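Local coordinates for 3-carboxy-cis,cis-muconate cycloisomerase (Pseudomonas putida, PDB 1RE5), which belongs to the mainly helical fumarase/aspartase superfamily of lyase-type enzymes and has an assembly of four chains, at residues L29-A34 with E215-T220; M110-V115 with L188-G193. All blocks are in the same frame, centred on the assembly; numbering follows the deposited sequence.

Interaction 1 (L29-A34 with E215-T220); sequences LDFEAA and EQLKLT
A34 and L217 meet at the centre of this contact, which illustrates how the last turn of one helix can be seated on the flank of another largely by one branched side chain. The CD2 methyl of L217 approaches A34 CB to 3.6 Å, and the same methyl lies 3.9 Å from D30 O, one turn earlier on helix 21-40. That carbonyl oxygen is already engaged in the helix, since A34 N donates to D30 O over 3.0 Å, so the methyl simply rests against the backbone there. The other branch of L217 reaches the aromatic neighbour: CD1 stands 4.4 Å from F31 CD1, coming obliquely to the ring. With CG beside its own backbone N (chi1 -65°), L217 directs one methyl to A34 and the other, more loosely, toward F31. Q216 adds the base of its side chain, its CB lying 4.2 Å from A34 CB, where the small alanine lets the two backbones come together, with 6.1 Å between A34 CA and Q216 CA.

Further out, several residues position these groups. L213, one turn before L217 on helix 206-217, touches both F31 and A34, while A109 of helix 106-142 also meets the F31 side chain. D30 turns its carboxylate to Q26 of its own helix. Beyond L217 the chain turns off at K218, which has positive phi (61°) and whose N makes a weak bond to E215 O. R119 NH2 donates hydrogen bonds to both L217 O and K218 O, which ties this turn to helix 106-142. The helix 206-217 therefore finishes in a Schellman motif, with an apolar residue of its last turn packed on a second helix in the mainly helical lyase-family part of the chain.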
loop_
_atom_site.group_PDB
_atom_site.type_symbol
_atom_site.label_atom_id
_atom_site.label_comp_id
_atom_site.label_asym_id
_atom_site.label_seq_id
_atom_site.Cartn_x
_atom_site.Cartn_y
_atom_site.Cartn_z
ATOM N N LEU D 29 -15.262 -12.585 -26.458
ATOM C CA LEU D 29 -15.886 -13.213 -27.608
ATOM C C LEU D 29 -16.558 -14.513 -27.168
ATOM O O LEU D 29 -17.676 -14.815 -27.599
ATOM C CB LEU D 29 -14.846 -13.475 -28.693
ATOM C CG LEU D 29 -14.282 -12.170 -29.261
ATOM C CD1 LEU D 29 -13.101 -12.456 -30.191
ATOM C CD2 LEU D 29 -15.389 -11.417 -29.976
ATOM N N ASP D 30 -15.885 -15.271 -26.305
ATOM C CA ASP D 30 -16.446 -16.524 -25.792
ATOM C C ASP D 30 -17.798 -16.240 -25.149
ATOM O O ASP D 30 -18.748 -17.031 -25.257
ATOM C CB ASP D 30 -15.511 -17.140 -24.748
ATOM C CG ASP D 30 -14.384 -17.940 -25.374
ATOM O OD1 ASP D 30 -14.036 -17.685 -26.554
ATOM O OD2 ASP D 30 -13.841 -18.822 -24.676
ATOM N N PHE D 31 -17.876 -15.099 -24.471
ATOM C CA PHE D 31 -19.106 -14.689 -23.821
ATOM C C PHE D 31 -20.180 -14.425 -24.874
ATOM O O PHE D 31 -21.296 -14.933 -24.764
ATOM C CB PHE D 31 -18.880 -13.418 -23.007
ATOM C CG PHE D 31 -20.151 -12.797 -22.502
ATOM C CD1 PHE D 31 -20.834 -13.355 -21.416
ATOM C CD2 PHE D 31 -20.689 -11.675 -23.137
ATOM C CE1 PHE D 31 -22.027 -12.810 -20.969
ATOM C CE2 PHE D 31 -21.890 -11.120 -22.696
ATOM C CZ PHE D 31 -22.561 -11.690 -21.607
ATOM N N GLU D 32 -19.833 -13.631 -25.889
ATOM C CA GLU D 32 -20.767 -13.289 -26.968
ATOM C C GLU D 32 -21.349 -14.519 -27.666
ATOM O O GLU D 32 -22.570 -14.629 -27.847
ATOM C CB GLU D 32 -20.071 -12.389 -27.992
ATOM C CG GLU D 32 -19.673 -11.029 -27.417
ATOM C CD GLU D 32 -20.864 -10.254 -26.841
ATOM O OE1 GLU D 32 -20.647 -9.332 -26.030
ATOM O OE2 GLU D 32 -22.020 -10.558 -27.200
ATOM N N ALA D 33 -20.471 -15.441 -28.059
ATOM C CA ALA D 33 -20.904 -16.663 -28.715
ATOM C C ALA D 33 -21.845 -17.402 -27.776
ATOM O O ALA D 33 -22.962 -17.747 -28.151
ATOM C CB ALA D 33 -19.707 -17.531 -29.048
ATOM N N ALA D 34 -21.401 -17.633 -26.548
ATOM C CA ALA D 34 -22.232 -18.328 -25.576
ATOM C C ALA D 34 -23.599 -17.642 -25.389
ATOM O O ALA D 34 -24.611 -18.315 -25.175
ATOM C CB ALA D 34 -21.500 -18.409 -24.245
ATOM N N GLU D 215 -24.521 -22.372 -17.824
ATOM C CA GLU D 215 -24.255 -23.751 -18.207
ATOM C C GLU D 215 -23.360 -23.836 -19.450
ATOM O O GLU D 215 -22.461 -24.676 -19.533
ATOM C CB GLU D 215 -25.581 -24.442 -18.461
ATOM C CG GLU D 215 -25.465 -25.881 -18.860
ATOM C CD GLU D 215 -26.813 -26.444 -19.236
ATOM O OE1 GLU D 215 -27.412 -25.939 -20.224
ATOM O OE2 GLU D 215 -27.276 -27.379 -18.540
ATOM N N GLN D 216 -23.617 -22.959 -20.411
ATOM C CA GLN D 216 -22.836 -22.904 -21.644
ATOM C C GLN D 216 -21.359 -22.676 -21.376
ATOM O O GLN D 216 -20.497 -23.290 -22.006
ATOM C CB GLN D 216 -23.347 -21.769 -22.536
ATOM C CG GLN D 216 -24.565 -22.136 -23.348
ATOM C CD GLN D 216 -24.239 -23.140 -24.427
ATOM O OE1 GLN D 216 -25.088 -23.936 -24.828
ATOM N NE2 GLN D 216 -23.002 -23.105 -24.911
ATOM N N LEU D 217 -21.080 -21.767 -20.447
ATOM C CA LEU D 217 -19.713 -21.411 -20.092
ATOM C C LEU D 217 -19.171 -22.247 -18.943
ATOM O O LEU D 217 -18.031 -22.085 -18.541
ATOM C CB LEU D 217 -19.661 -19.929 -19.719
ATOM C CG LEU D 217 -19.966 -18.944 -20.850
ATOM C CD1 LEU D 217 -20.194 -17.561 -20.274
ATOM C CD2 LEU D 217 -18.817 -18.947 -21.869
ATOM N N LYS D 218 -19.990 -23.143 -18.416
ATOM C CA LYS D 218 -19.555 -23.971 -17.308
ATOM C C LYS D 218 -19.207 -23.106 -16.098
ATOM O O LYS D 218 -18.203 -23.330 -15.413
ATOM C CB LYS D 218 -18.347 -24.809 -17.717
ATOM C CG LYS D 218 -18.675 -25.924 -18.695
ATOM C CD LYS D 218 -17.463 -26.830 -18.904
ATOM C CE LYS D 218 -17.759 -27.996 -19.840
ATOM N NZ LYS D 218 -16.530 -28.839 -20.018
ATOM N N LEU D 219 -20.047 -22.107 -15.855
ATOM C CA LEU D 219 -19.875 -21.217 -14.723
ATOM C C LEU D 219 -21.137 -21.278 -13.885
ATOM O O LEU D 219 -22.220 -21.547 -14.403
ATOM C CB LEU D 219 -19.684 -19.773 -15.184
ATOM C CG LEU D 219 -18.431 -19.417 -15.968
ATOM C CD1 LEU D 219 -18.485 -17.938 -16.324
ATOM C CD2 LEU D 219 -17.194 -19.737 -15.137
ATOM N N THR D 220 -21.007 -21.021 -12.594
ATOM C CA THR D 220 -22.164 -21.022 -11.729
ATOM C C THR D 220 -22.924 -19.705 -11.915
ATOM O O THR D 220 -22.360 -18.697 -12.350
ATOM C CB THR D 220 -21.739 -21.136 -10.266
ATOM O OG1 THR D 220 -20.958 -22.318 -10.104
ATOM C CG2 THR D 220 -22.960 -21.219 -9.343
#

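Interaction 2 (M110-V115 with L188-G193); sequences MDTGLV and LVLQFG
D111 and Q191 run alongside one another and point the same way, the CB of D111 resting 3.6 Å from Q191 CG. Their flat ends are not coplanar, the carboxylate and amide planes standing 36° apart. Q191 has CG anti to its backbone N (chi1 -178°) and then bends at chi2, which carries the chain along the aspartate. The D111 carboxylate has a strong partner beyond the two segments, a salt bridge from OD2 to R230, and W320 of helix 319-347 touches the same side chain.

T112 is oriented differently, using its hydroxyl to reach the backbone of the incoming loop. Q191 N donates to T112 OG1 over 3.1 Å, with a somewhat bent N-H...O angle of 146°. The hydroxyl also bonds to D108 O, one turn back in the helix, a second link that limits its rotation. L190 lies at a slant to T112 and packs its CD1 against both branches, 3.6 Å from T112 OG1 and 3.8 Å from T112 CG2, while OG1 alone takes the Q191 amide.

At the next turn V115 straddles a carbonyl: both CG1 and CG2 lie 3.7 Å from V189 O. Its CG1 also meets L188 CD2 at 4.1 Å, where the loop leaves helix 162-187.

The contact is thus a worked case of a loop held by one backbone-to-side-chain hydrogen bond and by the side-chain packing around it. One threonine hydroxyl, gripped by two hydrogen bonds in a buried setting, satisfies a main-chain amide that would otherwise be costly to bury, while V115, L188 and L190 add apolar packing beside it, and the nearby charge of D111 is probably balanced by R230.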
loop_
_atom_site.group_PDB
_atom_site.type_symbol
_atom_site.label_atom_id
_atom_site.label_comp_id
_atom_site.label_asym_id
_atom_site.label_seq_id
_atom_site.Cartn_x
_atom_site.Cartn_y
_atom_site.Cartn_z
ATOM N N MET D 110 -17.185 -7.990 -20.176
ATOM C CA MET D 110 -15.876 -7.784 -19.578
ATOM C C MET D 110 -15.609 -8.632 -18.318
ATOM O O MET D 110 -14.589 -9.326 -18.230
ATOM C CB MET D 110 -15.719 -6.317 -19.251
ATOM C CG MET D 110 -15.777 -5.439 -20.461
ATOM S SD MET D 110 -15.240 -3.793 -20.006
ATOM C CE MET D 110 -16.791 -2.902 -20.198
ATOM N N ASP D 111 -16.508 -8.578 -17.339
ATOM C CA ASP D 111 -16.307 -9.358 -16.126
ATOM C C ASP D 111 -16.346 -10.858 -16.406
ATOM O O ASP D 111 -15.527 -11.619 -15.884
ATOM C CB ASP D 111 -17.361 -9.014 -15.061
ATOM C CG ASP D 111 -17.017 -7.763 -14.258
ATOM O OD1 ASP D 111 -15.929 -7.172 -14.462
ATOM O OD2 ASP D 111 -17.852 -7.375 -13.407
ATOM N N THR D 112 -17.298 -11.298 -17.219
ATOM C CA THR D 112 -17.381 -12.721 -17.503
ATOM C C THR D 112 -16.152 -13.168 -18.267
ATOM O O THR D 112 -15.603 -14.237 -17.991
ATOM C CB THR D 112 -18.634 -13.073 -18.305
ATOM O OG1 THR D 112 -19.804 -12.761 -17.523
ATOM C CG2 THR D 112 -18.629 -14.568 -18.652
ATOM N N GLY D 113 -15.710 -12.346 -19.216
ATOM C CA GLY D 113 -14.524 -12.683 -19.982
ATOM C C GLY D 113 -13.344 -12.848 -19.038
ATOM O O GLY D 113 -12.530 -13.769 -19.186
ATOM N N LEU D 114 -13.264 -11.950 -18.055
ATOM C CA LEU D 114 -12.199 -11.960 -17.044
ATOM C C LEU D 114 -12.291 -13.259 -16.246
ATOM O O LEU D 114 -11.292 -13.967 -16.074
ATOM C CB LEU D 114 -12.360 -10.770 -16.076
ATOM C CG LEU D 114 -11.181 -10.221 -15.245
ATOM C CD1 LEU D 114 -11.738 -9.654 -13.941
ATOM C CD2 LEU D 114 -10.155 -11.292 -14.934
ATOM N N VAL D 115 -13.492 -13.569 -15.762
ATOM C CA VAL D 115 -13.678 -14.786 -14.988
ATOM C C VAL D 115 -13.197 -15.985 -15.778
ATOM O O VAL D 115 -12.613 -16.912 -15.215
ATOM C CB VAL D 115 -15.146 -14.998 -14.580
ATOM C CG1 VAL D 115 -15.317 -16.374 -13.958
ATOM C CG2 VAL D 115 -15.563 -13.926 -13.571
ATOM N N LEU D 188 -15.736 -18.522 -9.630
ATOM C CA LEU D 188 -16.193 -18.877 -10.965
ATOM C C LEU D 188 -17.696 -18.730 -11.159
ATOM O O LEU D 188 -18.419 -19.723 -11.302
ATOM C CB LEU D 188 -15.751 -20.306 -11.295
ATOM C CG LEU D 188 -14.236 -20.536 -11.209
ATOM C CD1 LEU D 188 -13.871 -21.953 -11.642
ATOM C CD2 LEU D 188 -13.531 -19.520 -12.088
ATOM N N VAL D 189 -18.160 -17.484 -11.162
ATOM C CA VAL D 189 -19.569 -17.188 -11.356
ATOM C C VAL D 189 -19.743 -16.315 -12.592
ATOM O O VAL D 189 -18.803 -15.639 -13.035
ATOM C CB VAL D 189 -20.179 -16.454 -10.137
ATOM C CG1 VAL D 189 -20.273 -17.403 -8.953
ATOM C CG2 VAL D 189 -19.338 -15.215 -9.783
ATOM N N LEU D 190 -20.952 -16.344 -13.147
ATOM C CA LEU D 190 -21.271 -15.573 -14.334
ATOM C C LEU D 190 -21.640 -14.137 -13.962
ATOM O O LEU D 190 -22.145 -13.886 -12.865
ATOM C CB LEU D 190 -22.451 -16.214 -15.068
ATOM C CG LEU D 190 -23.029 -15.377 -16.218
ATOM C CD1 LEU D 190 -22.142 -15.531 -17.451
ATOM C CD2 LEU D 190 -24.460 -15.807 -16.503
ATOM N N GLN D 191 -21.369 -13.203 -14.872
ATOM C CA GLN D 191 -21.724 -11.803 -14.661
ATOM C C GLN D 191 -22.707 -11.459 -15.769
ATOM O O GLN D 191 -22.308 -11.176 -16.910
ATOM C CB GLN D 191 -20.521 -10.865 -14.785
ATOM C CG GLN D 191 -20.902 -9.414 -14.505
ATOM C CD GLN D 191 -21.123 -9.151 -13.024
ATOM O OE1 GLN D 191 -20.212 -8.682 -12.332
ATOM N NE2 GLN D 191 -22.318 -9.464 -12.526
ATOM N N PHE D 192 -23.992 -11.483 -15.432
ATOM C CA PHE D 192 -25.036 -11.197 -16.408
ATOM C C PHE D 192 -26.137 -10.401 -15.721
ATOM O O PHE D 192 -26.980 -10.968 -15.018
ATOM C CB PHE D 192 -25.583 -12.523 -16.954
ATOM C CG PHE D 192 -26.479 -12.374 -18.147
ATOM C CD1 PHE D 192 -26.041 -11.691 -19.284
ATOM C CD2 PHE D 192 -27.747 -12.946 -18.152
ATOM C CE1 PHE D 192 -26.860 -11.582 -20.415
ATOM C CE2 PHE D 192 -28.568 -12.844 -19.270
ATOM C CZ PHE D 192 -28.123 -12.159 -20.408
ATOM N N GLY D 193 -26.127 -9.090 -15.917
ATOM C CA GLY D 193 -27.128 -8.269 -15.276
ATOM C C GLY D 193 -27.678 -7.183 -16.165
ATOM O O GLY D 193 -28.695 -6.577 -15.833
#

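From the N terminus, helix 21-40 supplies the first half of interaction 1, and the end of helix 206-217 returns to it, closing a loop of 180 intervening residues. Within that loop the chain runs through helix 106-142, which opens interaction 2, and helix 162-187, after which residues 188-193 close it. The smaller loop is therefore wholly enclosed by the larger. The contacts join directly: T220 O probably accepts a hydrogen bond from L190 N at 2.9 Å, and T220 N probably donates to L188 O. F31 and L217 both pack on the T112 methyl. Together they tie helices 21-40, 106-142 and 206-217 to the segment following helix 162-187.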